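Chorismate synthase (Campylobacter jejuni, PDB 1SQ1) probably catalyses the elimination of phosphate from 5-enolpyruvylshikimate-3-phosphate to give chorismate, with reduced FMN as cofactor, and works as a homotetramer. Local coordinates at residues 6-11 with 26-31; 2-7 with 337-342; 64-69 with 77-82. All coordinates share one frame; numbering follows the deposited sequence.

Contacts 1, 2 and 3 all reach one five-stranded antiparallel sheet and touch the third subunit. Contacts 1 and 2, away from the predicted binding sites, share T6 and R7; their centres lie about 8 Å apart, and F10 N stands 2.5 Å from F4 O, a probable hydrogen bond. Contact 3 involves 62-64, an outermost strand within this chain; its centre is about 12 Å from that of contact 1 and about 17 Å from that of contact 2. Its sulfate is held by G67 N, weakly, and by S124 N of the third subunit, a probable FMN-binding residue. The side chains of I80 and R46, a probable NADP site, are about 12 Å apart.

Contact 1. Residues 6-11 with 26-31; sequences TRLKFT and DGMPAG
The backbone N of D26 donates to K9 O over 3.1 Å, and with an N-H...O angle of 177° this bond is practically straight. L8 and the selenomethionine M28 supply the apolar half of the contact. M28 starts out pointing away from 6-11, but its chain bends at chi2 and again at chi3, which brings CE back to 3.9 Å from L8 CG. The two side chains thus cross obliquely, while M28 also rests on V137 and L141 of helix 128-143. The strands concerned, 9-13 and 21-26, are consecutive antiparallel neighbours, so this is the open end of a beta-hairpin in one sheet of the beta-alpha-beta sandwich of chorismate synthases. Just beyond D26 the chain turns through G27, whose phi of 110° suits a residue without a side chain; its CA comes to 3.7 Å from R7 O. R7 brings NH2 obliquely to 4.0 Å from G27 CA, whereas its NH1 is bonded to L346 O of the second subunit. The end of K9 leads the other way: NZ gives a 2.9 Å hydrogen bond to T6 O, tilted out of the carbonyl plane, and a further one to G5 O.

Contact 2. Residues 2-7 with 337-342; sequences NTFGTR and RLVLAD
The F4 ring meets helix 325-346 with its edge: V339 CG2 lies in the ring plane, 3.9 Å from F4 CZ, and L338 CB sits near that plane, 4.3 Å from F4 CE1. Neither residue stands over a ring face.

The second flat group is the carboxylate of D342, which grips consecutive backbone N-H groups. T6 N donates to D342 OD1 at 2.9 Å and R7 N to D342 OD2 at 3.1 Å. Both donors arrive on the syn side and only slightly out of the carboxylate plane, by 16° for T6 N and 21° for R7 N, so the two bonds resist rotation of the group. CG anti to the backbone N (chi1 -176°) carries the D342 carboxylate toward the N-H groups of T6 and R7. G5 CA approaches OD1 to 3.2 Å, and R7 CB lies 3.7 Å from OD2. The T6 side chain runs across D342 at about a right angle and sends its hydroxyl to D224 instead. K229 NZ forms a salt bridge with OD1 and L8 N a hydrogen bond with OD2, so each oxygen has two polar partners; their combined field would be expected to stabilise a negative charge in this buried place.

Strand 3-4 and the turn after it are thereby joined to helix 325-346, in the helical layer next to the sheet. Helix 226-235 covers F4 and V339 through A233, helix 128-143 packs on R337, L340 and A341, and strand 9-13 continues the sheet through backbone bonds between F4 and F10.

Contact 3. Residues 64-69 with 77-82; sequences VLSGVF and PIAIVV. With SO4 (sulfate ion), chain C.
L65 leans toward strand 78-82, setting its CB 3.6 Å from A79 CB and its CG 3.7 Å from V81 CG2. Strand 78-82 here runs nearly antiparallel to 62-64, an outermost strand of the sheet within this chain, with V64 and I80 forming a non-hydrogen-bonded pair whose CA atoms are 4.5 Å apart. V64 lies with I78 and I80, its CG2 4.4 Å from I80 CD1, on the side where both isoleucines pack on V137 of helix 128-143. L65, A79 and V81 line the opposite side, where the third subunit packs E15 on L65 and G14 on A79 and also forms backbone hydrogen bonds with L65. After L65 N, which bonds to A79 O from above the carbonyl plane (39° out of it), the pairing fades: S66 N makes only a weak bond to the same oxygen. The S66 side chain takes over: its chi1 of 62° sets OG between the backbone N and the carbonyl carbon, where it donates to P77 O at 3.0 Å. Next comes a sulfate ion, probably from the crystallisation liquor, held also by T74 OG1; G67 N reaches its O1 at 2.9 Å in a weak bond, bent to 128°.

Contact 1. Residues 6-11 with 26-31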
loop_
_atom_site.group_PDB
_atom_site.type_symbol
_atom_site.label_atom_id
_atom_site.label_comp_id
_atom_site.label_asym_id
_atom_site.label_seq_id
_atom_site.Cartn_x
_atom_site.Cartn_y
_atom_site.Cartn_z
ATOM N N THR A 6 -5.318 -6.071 -1.535
ATOM C CA THR A 6 -4.192 -5.581 -2.328
ATOM C C THR A 6 -4.685 -4.971 -3.640
ATOM O O THR A 6 -4.552 -3.776 -3.860
ATOM C CB THR A 6 -3.229 -6.703 -2.701
ATOM O OG1 THR A 6 -2.906 -7.474 -1.541
ATOM C CG2 THR A 6 -1.969 -6.126 -3.276
ATOM N N ARG A 7 -5.258 -5.801 -4.506
ATOM C CA ARG A 7 -5.751 -5.337 -5.796
ATOM C C ARG A 7 -7.258 -5.061 -5.789
ATOM O O ARG A 7 -7.719 -4.140 -6.464
ATOM C CB ARG A 7 -5.407 -6.367 -6.880
ATOM C CG ARG A 7 -5.616 -5.895 -8.311
ATOM C CD ARG A 7 -4.460 -5.022 -8.780
ATOM N NE ARG A 7 -4.699 -4.373 -10.074
ATOM C CZ ARG A 7 -5.746 -3.592 -10.347
ATOM N NH1 ARG A 7 -5.881 -3.036 -11.543
ATOM N NH2 ARG A 7 -6.675 -3.373 -9.426
ATOM N N LEU A 8 -8.018 -5.864 -5.042
ATOM C CA LEU A 8 -9.478 -5.712 -4.928
ATOM C C LEU A 8 -9.777 -5.063 -3.566
ATOM O O LEU A 8 -10.177 -5.727 -2.611
ATOM C CB LEU A 8 -10.164 -7.080 -5.001
ATOM C CG LEU A 8 -11.572 -7.175 -5.600
ATOM C CD1 LEU A 8 -12.515 -7.878 -4.634
ATOM C CD2 LEU A 8 -12.078 -5.799 -5.952
ATOM N N LYS A 9 -9.577 -3.754 -3.501
ATOM C CA LYS A 9 -9.769 -2.964 -2.298
ATOM C C LYS A 9 -11.208 -2.738 -1.880
ATOM O O LYS A 9 -11.968 -2.121 -2.603
ATOM C CB LYS A 9 -9.090 -1.613 -2.493
ATOM C CG LYS A 9 -7.622 -1.730 -2.811
ATOM C CD LYS A 9 -6.896 -0.412 -2.663
ATOM C CE LYS A 9 -5.418 -0.636 -2.856
ATOM N NZ LYS A 9 -4.958 -1.681 -1.916
ATOM N N PHE A 10 -11.569 -3.219 -0.696
ATOM C CA PHE A 10 -12.917 -3.039 -0.168
ATOM C C PHE A 10 -12.900 -1.919 0.854
ATOM O O PHE A 10 -12.046 -1.904 1.732
ATOM C CB PHE A 10 -13.393 -4.330 0.491
ATOM C CG PHE A 10 -14.587 -4.156 1.387
ATOM C CD1 PHE A 10 -14.440 -4.174 2.780
ATOM C CD2 PHE A 10 -15.860 -3.993 0.853
ATOM C CE1 PHE A 10 -15.544 -4.038 3.629
ATOM C CE2 PHE A 10 -16.970 -3.855 1.693
ATOM C CZ PHE A 10 -16.810 -3.879 3.084
ATOM N N THR A 11 -13.837 -0.985 0.749
ATOM C CA THR A 11 -13.890 0.125 1.691
ATOM C C THR A 11 -15.294 0.388 2.216
ATOM O O THR A 11 -16.240 0.549 1.439
ATOM C CB THR A 11 -13.374 1.430 1.053
ATOM O OG1 THR A 11 -12.049 1.223 0.561
ATOM C CG2 THR A 11 -13.353 2.564 2.076
ATOM N N ASP A 26 -13.407 -1.482 -5.239
ATOM C CA ASP A 26 -12.612 -0.978 -6.339
ATOM C C ASP A 26 -11.695 -2.109 -6.777
ATOM O O ASP A 26 -11.228 -2.883 -5.949
ATOM C CB ASP A 26 -11.818 0.247 -5.856
ATOM C CG ASP A 26 -11.050 0.942 -6.968
ATOM O OD1 ASP A 26 -11.660 1.390 -7.964
ATOM O OD2 ASP A 26 -9.817 1.051 -6.843
ATOM N N GLY A 27 -11.472 -2.228 -8.081
ATOM C CA GLY A 27 -10.591 -3.267 -8.576
ATOM C C GLY A 27 -11.292 -4.375 -9.330
ATOM O O GLY A 27 -10.633 -5.235 -9.915
HETATM N N MSE A 28 -12.619 -4.360 -9.310
HETATM C CA MSE A 28 -13.397 -5.375 -10.009
HETATM C C MSE A 28 -13.226 -5.232 -11.510
HETATM O O MSE A 28 -13.327 -4.135 -12.056
HETATM C CB MSE A 28 -14.877 -5.267 -9.643
HETATM C CG MSE A 28 -15.219 -5.917 -8.308
HETATM SE SE MSE A 28 -15.607 -7.816 -8.457
HETATM C CE MSE A 28 -13.821 -8.565 -8.430
ATOM N N PRO A 29 -12.941 -6.346 -12.200
ATOM C CA PRO A 29 -12.764 -6.267 -13.653
ATOM C C PRO A 29 -14.076 -5.930 -14.352
ATOM O O PRO A 29 -15.153 -6.225 -13.839
ATOM C CB PRO A 29 -12.218 -7.650 -14.015
ATOM C CG PRO A 29 -12.759 -8.532 -12.951
ATOM C CD PRO A 29 -12.673 -7.704 -11.699
ATOM N N ALA A 30 -13.997 -5.283 -15.509
ATOM C CA ALA A 30 -15.211 -4.919 -16.229
ATOM C C ALA A 30 -15.804 -6.153 -16.901
ATOM O O ALA A 30 -15.139 -7.183 -17.073
ATOM C CB ALA A 30 -14.908 -3.850 -17.254
ATOM N N GLY A 31 -17.074 -6.050 -17.254
ATOM C CA GLY A 31 -17.734 -7.162 -17.900
ATOM C C GLY A 31 -17.994 -8.337 -16.984
ATOM O O GLY A 31 -17.462 -9.426 -17.197
#

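Contact 2. Residues 2-7 with 337-342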
loop_
_atom_site.group_PDB
_atom_site.type_symbol
_atom_site.label_atom_id
_atom_site.label_comp_id
_atom_site.label_asym_id
_atom_site.label_seq_id
_atom_site.Cartn_x
_atom_site.Cartn_y
_atom_site.Cartn_z
ATOM N N ASN A 2 -10.229 1.915 6.483
ATOM C CA ASN A 2 -11.491 1.289 6.194
ATOM C C ASN A 2 -11.428 0.629 4.842
ATOM O O ASN A 2 -12.456 0.310 4.257
ATOM C CB ASN A 2 -12.609 2.314 6.226
ATOM C CG ASN A 2 -13.060 2.620 7.627
ATOM O OD1 ASN A 2 -14.133 3.180 7.827
ATOM N ND2 ASN A 2 -12.244 2.257 8.611
ATOM N N THR A 3 -10.214 0.430 4.346
ATOM C CA THR A 3 -10.025 -0.203 3.052
ATOM C C THR A 3 -9.345 -1.547 3.248
ATOM O O THR A 3 -8.522 -1.707 4.148
ATOM C CB THR A 3 -9.177 0.666 2.120
ATOM O OG1 THR A 3 -9.835 1.922 1.909
ATOM C CG2 THR A 3 -8.991 -0.035 0.789
ATOM N N PHE A 4 -9.681 -2.507 2.395
ATOM C CA PHE A 4 -9.128 -3.840 2.512
ATOM C C PHE A 4 -8.790 -4.494 1.171
ATOM O O PHE A 4 -9.528 -4.359 0.195
ATOM C CB PHE A 4 -10.125 -4.696 3.294
ATOM C CG PHE A 4 -9.745 -6.142 3.408
ATOM C CD1 PHE A 4 -10.495 -7.115 2.763
ATOM C CD2 PHE A 4 -8.670 -6.536 4.196
ATOM C CE1 PHE A 4 -10.182 -8.461 2.899
ATOM C CE2 PHE A 4 -8.347 -7.884 4.342
ATOM C CZ PHE A 4 -9.106 -8.849 3.693
ATOM N N GLY A 5 -7.665 -5.208 1.142
ATOM C CA GLY A 5 -7.234 -5.898 -0.060
ATOM C C GLY A 5 -6.078 -5.254 -0.805
ATOM O O GLY A 5 -5.873 -4.040 -0.726
ATOM N N THR A 6 -5.318 -6.071 -1.535
ATOM C CA THR A 6 -4.192 -5.581 -2.328
ATOM C C THR A 6 -4.685 -4.971 -3.640
ATOM O O THR A 6 -4.552 -3.776 -3.860
ATOM C CB THR A 6 -3.229 -6.703 -2.701
ATOM O OG1 THR A 6 -2.906 -7.474 -1.541
ATOM C CG2 THR A 6 -1.969 -6.126 -3.276
ATOM N N ARG A 7 -5.258 -5.801 -4.506
ATOM C CA ARG A 7 -5.751 -5.337 -5.796
ATOM C C ARG A 7 -7.258 -5.061 -5.789
ATOM O O ARG A 7 -7.719 -4.140 -6.464
ATOM C CB ARG A 7 -5.407 -6.367 -6.880
ATOM C CG ARG A 7 -5.616 -5.895 -8.311
ATOM C CD ARG A 7 -4.460 -5.022 -8.780
ATOM N NE ARG A 7 -4.699 -4.373 -10.074
ATOM C CZ ARG A 7 -5.746 -3.592 -10.347
ATOM N NH1 ARG A 7 -5.881 -3.036 -11.543
ATOM N NH2 ARG A 7 -6.675 -3.373 -9.426
ATOM N N ARG A 337 -14.660 -14.441 0.703
ATOM C CA ARG A 337 -14.990 -14.150 -0.677
ATOM C C ARG A 337 -14.033 -13.067 -1.153
ATOM O O ARG A 337 -13.280 -13.286 -2.103
ATOM C CB ARG A 337 -16.417 -13.632 -0.780
ATOM C CG ARG A 337 -17.216 -14.241 -1.898
ATOM C CD ARG A 337 -18.054 -15.419 -1.417
ATOM N NE ARG A 337 -19.311 -15.006 -0.794
ATOM C CZ ARG A 337 -20.391 -15.788 -0.753
ATOM N NH1 ARG A 337 -20.349 -17.003 -1.306
ATOM N NH2 ARG A 337 -21.504 -15.377 -0.157
ATOM N N LEU A 338 -14.065 -11.909 -0.484
ATOM C CA LEU A 338 -13.206 -10.779 -0.842
ATOM C C LEU A 338 -11.755 -11.199 -1.042
ATOM O O LEU A 338 -11.133 -10.868 -2.052
ATOM C CB LEU A 338 -13.281 -9.694 0.229
ATOM C CG LEU A 338 -14.599 -8.909 0.321
ATOM C CD1 LEU A 338 -14.732 -8.370 1.719
ATOM C CD2 LEU A 338 -14.652 -7.769 -0.690
ATOM N N VAL A 339 -11.212 -11.934 -0.083
ATOM C CA VAL A 339 -9.835 -12.384 -0.202
ATOM C C VAL A 339 -9.620 -13.175 -1.498
ATOM O O VAL A 339 -8.822 -12.769 -2.344
ATOM C CB VAL A 339 -9.430 -13.260 0.992
ATOM C CG1 VAL A 339 -7.978 -13.676 0.861
ATOM C CG2 VAL A 339 -9.648 -12.497 2.285
ATOM N N LEU A 340 -10.328 -14.298 -1.663
ATOM C CA LEU A 340 -10.167 -15.119 -2.871
ATOM C C LEU A 340 -10.302 -14.328 -4.173
ATOM O O LEU A 340 -9.501 -14.509 -5.093
ATOM C CB LEU A 340 -11.156 -16.285 -2.884
ATOM C CG LEU A 340 -10.772 -17.455 -1.971
ATOM C CD1 LEU A 340 -11.836 -18.517 -2.044
ATOM C CD2 LEU A 340 -9.409 -18.009 -2.360
ATOM N N ALA A 341 -11.300 -13.452 -4.252
ATOM C CA ALA A 341 -11.499 -12.654 -5.446
ATOM C C ALA A 341 -10.355 -11.676 -5.568
ATOM O O ALA A 341 -10.128 -11.100 -6.630
ATOM C CB ALA A 341 -12.799 -11.917 -5.361
ATOM N N ASP A 342 -9.637 -11.469 -4.466
ATOM C CA ASP A 342 -8.496 -10.559 -4.479
ATOM C C ASP A 342 -7.255 -11.306 -4.999
ATOM O O ASP A 342 -6.563 -10.802 -5.872
ATOM C CB ASP A 342 -8.266 -9.973 -3.070
ATOM C CG ASP A 342 -7.138 -8.932 -3.021
ATOM O OD1 ASP A 342 -6.778 -8.526 -1.893
ATOM O OD2 ASP A 342 -6.610 -8.520 -4.081
#

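Contact 3. Residues 64-69 with 77-82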
loop_
_atom_site.group_PDB
_atom_site.type_symbol
_atom_site.label_atom_id
_atom_site.label_comp_id
_atom_site.label_asym_id
_atom_site.label_seq_id
_atom_site.Cartn_x
_atom_site.Cartn_y
_atom_site.Cartn_z
ATOM N N VAL A 64 -27.183 -0.119 -5.407
ATOM C CA VAL A 64 -25.962 0.018 -6.182
ATOM C C VAL A 64 -25.862 1.418 -6.774
ATOM O O VAL A 64 -26.685 1.799 -7.603
ATOM C CB VAL A 64 -25.932 -0.982 -7.334
ATOM C CG1 VAL A 64 -24.623 -0.851 -8.093
ATOM C CG2 VAL A 64 -26.121 -2.377 -6.803
ATOM N N LEU A 65 -24.849 2.173 -6.362
ATOM C CA LEU A 65 -24.669 3.530 -6.861
ATOM C C LEU A 65 -23.859 3.680 -8.151
ATOM O O LEU A 65 -24.059 4.643 -8.891
ATOM C CB LEU A 65 -24.032 4.404 -5.782
ATOM C CG LEU A 65 -24.808 4.555 -4.477
ATOM C CD1 LEU A 65 -24.176 5.683 -3.670
ATOM C CD2 LEU A 65 -26.274 4.871 -4.764
ATOM N N SER A 66 -22.953 2.747 -8.430
ATOM C CA SER A 66 -22.120 2.855 -9.627
ATOM C C SER A 66 -21.320 1.594 -9.909
ATOM O O SER A 66 -21.524 0.559 -9.278
ATOM C CB SER A 66 -21.134 4.007 -9.463
ATOM O OG SER A 66 -20.278 3.767 -8.360
ATOM N N GLY A 67 -20.397 1.702 -10.858
ATOM C CA GLY A 67 -19.556 0.577 -11.214
ATOM C C GLY A 67 -20.253 -0.441 -12.088
ATOM O O GLY A 67 -19.626 -1.389 -12.574
ATOM N N VAL A 68 -21.554 -0.258 -12.278
ATOM C CA VAL A 68 -22.339 -1.162 -13.107
ATOM C C VAL A 68 -23.266 -0.393 -14.037
ATOM O O VAL A 68 -23.774 0.677 -13.691
ATOM C CB VAL A 68 -23.198 -2.109 -12.260
ATOM C CG1 VAL A 68 -22.312 -3.065 -11.491
ATOM C CG2 VAL A 68 -24.065 -1.305 -11.319
ATOM N N PHE A 69 -23.480 -0.964 -15.219
ATOM C CA PHE A 69 -24.328 -0.373 -16.246
ATOM C C PHE A 69 -24.863 -1.457 -17.189
ATOM O O PHE A 69 -24.083 -2.170 -17.825
ATOM C CB PHE A 69 -23.529 0.652 -17.050
ATOM C CG PHE A 69 -24.244 1.147 -18.264
ATOM C CD1 PHE A 69 -23.602 1.172 -19.504
ATOM C CD2 PHE A 69 -25.568 1.575 -18.177
ATOM C CE1 PHE A 69 -24.267 1.610 -20.643
ATOM C CE2 PHE A 69 -26.246 2.015 -19.303
ATOM C CZ PHE A 69 -25.593 2.036 -20.544
ATOM N N PRO A 77 -15.088 1.661 -9.652
ATOM C CA PRO A 77 -15.523 1.437 -8.271
ATOM C C PRO A 77 -17.037 1.300 -8.173
ATOM O O PRO A 77 -17.782 2.138 -8.677
ATOM C CB PRO A 77 -14.983 2.660 -7.530
ATOM C CG PRO A 77 -14.806 3.671 -8.605
ATOM C CD PRO A 77 -14.251 2.868 -9.731
ATOM N N ILE A 78 -17.479 0.235 -7.517
ATOM C CA ILE A 78 -18.896 -0.059 -7.361
ATOM C C ILE A 78 -19.418 0.452 -6.030
ATOM O O ILE A 78 -19.312 -0.232 -5.024
ATOM C CB ILE A 78 -19.114 -1.581 -7.443
ATOM C CG1 ILE A 78 -18.597 -2.083 -8.788
ATOM C CG2 ILE A 78 -20.576 -1.926 -7.258
ATOM C CD1 ILE A 78 -18.546 -3.564 -8.897
ATOM N N ALA A 79 -19.981 1.652 -6.007
ATOM C CA ALA A 79 -20.488 2.166 -4.742
ATOM C C ALA A 79 -21.836 1.538 -4.402
ATOM O O ALA A 79 -22.645 1.254 -5.285
ATOM C CB ALA A 79 -20.602 3.685 -4.785
ATOM N N ILE A 80 -22.064 1.309 -3.113
ATOM C CA ILE A 80 -23.308 0.707 -2.646
ATOM C C ILE A 80 -23.705 1.281 -1.289
ATOM O O ILE A 80 -22.854 1.541 -0.435
ATOM C CB ILE A 80 -23.187 -0.834 -2.523
ATOM C CG1 ILE A 80 -22.850 -1.450 -3.892
ATOM C CG2 ILE A 80 -24.481 -1.400 -1.969
ATOM C CD1 ILE A 80 -22.835 -2.980 -3.931
ATOM N N VAL A 81 -25.003 1.489 -1.103
ATOM C CA VAL A 81 -25.515 2.027 0.149
ATOM C C VAL A 81 -26.698 1.173 0.575
ATOM O O VAL A 81 -27.584 0.882 -0.233
ATOM C CB VAL A 81 -25.998 3.487 -0.004
ATOM C CG1 VAL A 81 -26.231 4.096 1.369
ATOM C CG2 VAL A 81 -24.982 4.300 -0.776
ATOM N N VAL A 82 -26.711 0.774 1.842
ATOM C CA VAL A 82 -27.778 -0.060 2.371
ATOM C C VAL A 82 -28.421 0.605 3.575
ATOM O O VAL A 82 -27.725 1.110 4.443
ATOM C CB VAL A 82 -27.232 -1.432 2.786
ATOM C CG1 VAL A 82 -28.345 -2.286 3.344
ATOM C CG2 VAL A 82 -26.597 -2.113 1.589
HETATM S S SO4 C . -20.211 3.957 -13.734
HETATM O O1 SO4 C . -21.349 3.282 -13.060
HETATM O O2 SO4 C . -20.586 4.228 -15.150
HETATM O O3 SO4 C . -19.915 5.236 -13.029
HETATM O O4 SO4 C . -19.011 3.073 -13.699
#